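Capsid Protein (Unidentified, PDB 4DMI) is a phage capsid protein, recovered from metagenomic sequence, that assembles into a pentamer and probably contributes to building the viral shell. Local coordinates at residues B[69-73]-B[74-78]; B[92-95]-B[96-100]. One frame throughout, in Å; residues are numbered along the deposited sequence.

Interaction 1: residues B[69-73]-B[74-78]. With NA (sodium ion), chain H.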
loop_
_atom_site.group_PDB
_atom_site.type_symbol
_atom_site.label_atom_id
_atom_site.label_comp_id
_atom_site.label_asym_id
_atom_site.label_seq_id
_atom_site.Cartn_x
_atom_site.Cartn_y
_atom_site.Cartn_z
ATOM N N PHE B 69 -12.639 21.309 0.103
ATOM C CA PHE B 69 -13.061 21.995 -1.117
ATOM C C PHE B 69 -14.211 21.263 -1.818
ATOM O O PHE B 69 -14.330 20.037 -1.749
ATOM C CB PHE B 69 -11.881 22.267 -2.079
ATOM C CG PHE B 69 -11.043 21.052 -2.384
ATOM C CD1 PHE B 69 -9.983 20.699 -1.553
ATOM C CD2 PHE B 69 -11.333 20.251 -3.478
ATOM C CE1 PHE B 69 -9.215 19.569 -1.814
ATOM C CE2 PHE B 69 -10.563 19.120 -3.764
ATOM C CZ PHE B 69 -9.511 18.772 -2.926
ATOM N N ASP B 70 -15.061 22.059 -2.468
ATOM C CA ASP B 70 -16.223 21.590 -3.204
ATOM C C ASP B 70 -16.424 22.645 -4.288
ATOM O O ASP B 70 -17.060 23.680 -4.068
ATOM C CB ASP B 70 -17.433 21.492 -2.266
ATOM C CG ASP B 70 -18.653 20.859 -2.926
ATOM O OD1 ASP B 70 -18.631 20.626 -4.149
ATOM O OD2 ASP B 70 -19.650 20.622 -2.208
ATOM N N VAL B 71 -15.832 22.386 -5.449
ATOM C CA VAL B 71 -15.623 23.412 -6.458
ATOM C C VAL B 71 -16.496 23.217 -7.688
ATOM O O VAL B 71 -16.481 22.151 -8.304
ATOM C CB VAL B 71 -14.137 23.427 -6.879
ATOM C CG1 VAL B 71 -13.853 24.530 -7.906
ATOM C CG2 VAL B 71 -13.245 23.560 -5.644
ATOM N N GLU B 72 -17.250 24.256 -8.043
ATOM C CA GLU B 72 -18.195 24.208 -9.158
ATOM C C GLU B 72 -18.137 25.541 -9.895
ATOM O O GLU B 72 -18.344 26.599 -9.290
ATOM C CB GLU B 72 -19.617 23.972 -8.629
ATOM C CG GLU B 72 -20.686 23.796 -9.705
ATOM C CD GLU B 72 -22.096 24.072 -9.185
ATOM O OE1 GLU B 72 -22.305 25.146 -8.579
ATOM O OE2 GLU B 72 -22.991 23.216 -9.375
ATOM N N ASN B 73 -17.830 25.493 -11.192
ATOM C CA ASN B 73 -17.833 26.678 -12.054
ATOM C C ASN B 73 -16.949 27.813 -11.511
ATOM O O ASN B 73 -17.329 28.992 -11.527
ATOM C CB ASN B 73 -19.265 27.159 -12.296
ATOM C CG ASN B 73 -19.402 28.004 -13.553
ATOM O OD1 ASN B 73 -18.558 27.960 -14.452
ATOM N ND2 ASN B 73 -20.476 28.776 -13.620
ATOM N N THR B 74 -15.766 27.442 -11.026
ATOM C CA THR B 74 -14.788 28.411 -10.537
ATOM C C THR B 74 -13.426 27.741 -10.391
ATOM O O THR B 74 -13.305 26.520 -10.513
ATOM C CB THR B 74 -15.227 29.030 -9.185
ATOM O OG1 THR B 74 -14.432 30.193 -8.899
ATOM C CG2 THR B 74 -15.102 28.015 -8.052
ATOM N N THR B 75 -12.396 28.545 -10.166
ATOM C CA THR B 75 -11.079 28.025 -9.848
ATOM C C THR B 75 -10.772 28.372 -8.406
ATOM O O THR B 75 -10.826 29.546 -8.024
ATOM C CB THR B 75 -9.998 28.636 -10.749
ATOM O OG1 THR B 75 -10.318 28.373 -12.123
ATOM C CG2 THR B 75 -8.637 28.039 -10.414
ATOM N N THR B 76 -10.439 27.358 -7.613
ATOM C CA THR B 76 -10.250 27.530 -6.182
ATOM C C THR B 76 -8.875 27.057 -5.736
ATOM O O THR B 76 -8.492 25.923 -5.969
ATOM C CB THR B 76 -11.349 26.799 -5.403
ATOM O OG1 THR B 76 -12.604 27.436 -5.673
ATOM C CG2 THR B 76 -11.078 26.840 -3.899
ATOM N N THR B 77 -8.123 27.945 -5.097
ATOM C CA THR B 77 -6.825 27.568 -4.554
ATOM C C THR B 77 -6.913 26.612 -3.375
ATOM O O THR B 77 -7.678 26.827 -2.434
ATOM C CB THR B 77 -6.028 28.815 -4.166
ATOM O OG1 THR B 77 -5.769 29.567 -5.353
ATOM C CG2 THR B 77 -4.707 28.434 -3.517
ATOM N N ILE B 78 -6.127 25.542 -3.438
ATOM C CA ILE B 78 -5.990 24.622 -2.322
ATOM C C ILE B 78 -4.796 25.021 -1.464
ATOM O O ILE B 78 -4.898 25.098 -0.234
ATOM C CB ILE B 78 -5.854 23.174 -2.830
ATOM C CG1 ILE B 78 -7.122 22.799 -3.593
ATOM C CG2 ILE B 78 -5.551 22.218 -1.665
ATOM C CD1 ILE B 78 -7.020 21.485 -4.357
HETATM NA NA NA H . -24.404 22.218 -10.412
HETATM O O HOH W 1 -25.865 21.978 -12.089
HETATM O O HOH W 2 -25.316 24.351 -10.664
#
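F69 and I78 make the aromatic contact of this local reversal: methyl CD1 of I78 lies over one face of the F69 ring, nearer the ring's edge than its middle, in a CH-pi contact 4.0 Å from the ring centroid. With chi1 at 51°, F69 CG sits between its own backbone N and carbonyl carbon, which lays the ring beneath that methyl. Aliphatic contacts continue toward the bend. V71 sends CG1 to CG2 of T74, 3.7 Å away, and CG2 to CB of T76 at 3.8 Å. V71 meets T74 at about a right angle, whereas V71 and T76 lie alongside each other, pointing opposite ways.

No hydrogen bond joins strand 69-72 to strand 74-77, although they run nearly antiparallel (156°). Their backbones bond outward instead, V71 to V159 and T74 to S152, as in a beta-arch, whose two strands meet through side chains such as F69, V71, T76 and I78 rather than through backbone bonds. The corner residue N73 has a left-handed helical backbone, and its backbone N donates to S152 OG.

Metal coordination occupies the outer side of the bend. E72, extended beyond CG, places only OE2 on the sodium ion, at 2.0 Å; OE1 stays 4.0 Å from the metal. Two waters bind the ion at 2.2 and 2.3 Å, with A155 O and E96 OE2 of a neighbouring subunit also in its shell, so the site bridges two subunits.

Interaction 2: residues B[92-95]-B[96-100]; sequences SSRD and EASGA
A100 sets its CB over the centre of the R94 guanidinium, 3.9 Å above the plane, so the methyl covers one flat face of the charged group. R94 reaches this place by bending at chi2 (-69°) and again at chi3; this is one of two modelled conformers. In the plane of the same group, at its edge, a water accepts from NH2 at 2.9 Å and is also hydrogen-bonded to OG of S98, 2.8 Å away. S98 OG lies oblique to the guanidinium and accepts from A100 N at 3.0 Å, forming an ST turn that holds the A100 backbone beside the arginine. NH1 makes a salt bridge with E156 and a hydrogen bond to OG of S122 of a neighbouring subunit.

D95 folds the other way, over the start of the loop. Its CG stands anti to the backbone N (chi1 -171°), bringing OD1 back over the chain to take A97 N at 2.8 Å in an almost straight bond (174°), from the anti side of the carboxylate and tilted out of its plane. This Asx turn overlaps a type I beta turn closed by S98 N on D95 O at 3.0 Å. E96 curls alongside D95, and one water donates to both OD1 of D95 and OE1 of E96, whose OE2 makes a salt bridge with R158 of another neighbouring subunit; the same oxygen of a neighbour's E96 binds the sodium of interaction 1. The shared water probably eases repulsion between the two acids, while R94 hydrogen-bonds across one subunit boundary and E96 makes a salt bridge across another.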
loop_
_atom_site.group_PDB
_atom_site.type_symbol
_atom_site.label_atom_id
_atom_site.label_comp_id
_atom_site.label_asym_id
_atom_site.label_seq_id
_atom_site.Cartn_x
_atom_site.Cartn_y
_atom_site.Cartn_z
ATOM N N SER B 92 -16.059 14.755 -11.017
ATOM C CA SER B 92 -17.188 14.266 -11.804
ATOM C C SER B 92 -16.739 13.738 -13.159
ATOM O O SER B 92 -16.314 14.525 -14.001
ATOM C CB SER B 92 -18.153 15.422 -12.095
ATOM O OG SER B 92 -18.639 16.045 -10.913
ATOM N N SER B 93 -16.874 12.438 -13.416
ATOM C CA SER B 93 -16.479 11.959 -14.742
ATOM C C SER B 93 -17.349 12.528 -15.842
ATOM O O SER B 93 -18.546 12.775 -15.665
ATOM C CB SER B 93 -16.465 10.425 -14.841
ATOM O OG SER B 93 -17.779 9.900 -15.026
ATOM N N ARG B 94 -16.722 12.753 -17.005
ATOM C CA ARG B 94 -17.451 13.105 -18.213
ATOM C C ARG B 94 -16.852 12.346 -19.390
ATOM O O ARG B 94 -15.748 11.790 -19.292
ATOM C CB ARG B 94 -17.402 14.617 -18.483
ATOM C CG ARG B 94 -18.058 15.490 -17.416
ATOM C CD ARG B 94 -19.580 15.330 -17.392
ATOM N NE ARG B 94 -20.187 15.798 -18.636
ATOM C CZ ARG B 94 -21.180 16.676 -18.704
ATOM N NH1 ARG B 94 -21.693 17.192 -17.595
ATOM N NH2 ARG B 94 -21.659 17.041 -19.883
ATOM N N ASP B 95 -17.593 12.324 -20.492
ATOM C CA ASP B 95 -17.114 11.807 -21.774
ATOM C C ASP B 95 -15.817 12.502 -22.174
ATOM O O ASP B 95 -15.622 13.674 -21.878
ATOM C CB ASP B 95 -18.184 12.077 -22.837
ATOM C CG ASP B 95 -17.904 11.389 -24.157
ATOM O OD1 ASP B 95 -16.769 11.467 -24.671
ATOM O OD2 ASP B 95 -18.849 10.778 -24.696
ATOM N N GLU B 96 -14.934 11.784 -22.857
ATOM C CA GLU B 96 -13.664 12.373 -23.281
ATOM C C GLU B 96 -13.844 13.553 -24.240
ATOM O O GLU B 96 -12.971 14.420 -24.324
ATOM C CB GLU B 96 -12.727 11.314 -23.869
ATOM C CG GLU B 96 -13.266 10.599 -25.088
ATOM C CD GLU B 96 -13.027 11.360 -26.383
ATOM O OE1 GLU B 96 -13.784 11.140 -27.356
ATOM O OE2 GLU B 96 -12.083 12.186 -26.435
ATOM N N ALA B 97 -14.984 13.607 -24.927
ATOM C CA ALA B 97 -15.260 14.700 -25.854
ATOM C C ALA B 97 -16.056 15.832 -25.201
ATOM O O ALA B 97 -16.452 16.779 -25.867
ATOM C CB ALA B 97 -15.988 14.186 -27.094
ATOM N N SER B 98 -16.292 15.735 -23.897
ATOM C CA SER B 98 -17.076 16.741 -23.189
ATOM C C SER B 98 -16.334 18.066 -23.123
ATOM O O SER B 98 -15.108 18.095 -23.183
ATOM C CB SER B 98 -17.358 16.272 -21.759
ATOM O OG SER B 98 -18.194 17.191 -21.076
ATOM N N GLY B 99 -17.085 19.155 -22.990
ATOM C CA GLY B 99 -16.498 20.451 -22.702
ATOM C C GLY B 99 -16.477 20.779 -21.216
ATOM O O GLY B 99 -15.996 21.844 -20.829
ATOM N N ALA B 100 -16.986 19.870 -20.387
ATOM C CA ALA B 100 -17.110 20.108 -18.946
ATOM C C ALA B 100 -15.893 19.571 -18.200
ATOM O O ALA B 100 -15.702 18.358 -18.090
ATOM C CB ALA B 100 -18.408 19.494 -18.398
HETATM O O HOH W 3 -20.431 16.148 -22.372
HETATM O O HOH W 4 -16.055 9.953 -27.210
#

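Following the chain from the N terminus, interaction 1 comes first, reversing strand 67-72 into strand 74-77 through a tight bend at N73. Strand 83-95 follows, and interaction 2 then turns its end into the loop before strand 102-107. The two contacts are in series: each closes its own short loop, without nesting or crossing. The centres of interactions 1 and 2 are about 17 Å apart. The nearest atoms of interactions 1 and 2 are about 7 Å apart, so they do not touch. Strand 158-167 pairs with both 67-72 and 83-95, and strand 147-152 joins 74-77 to 102-107, placing both turns in the same strand network. Both also face neighbouring subunits of the pentamer.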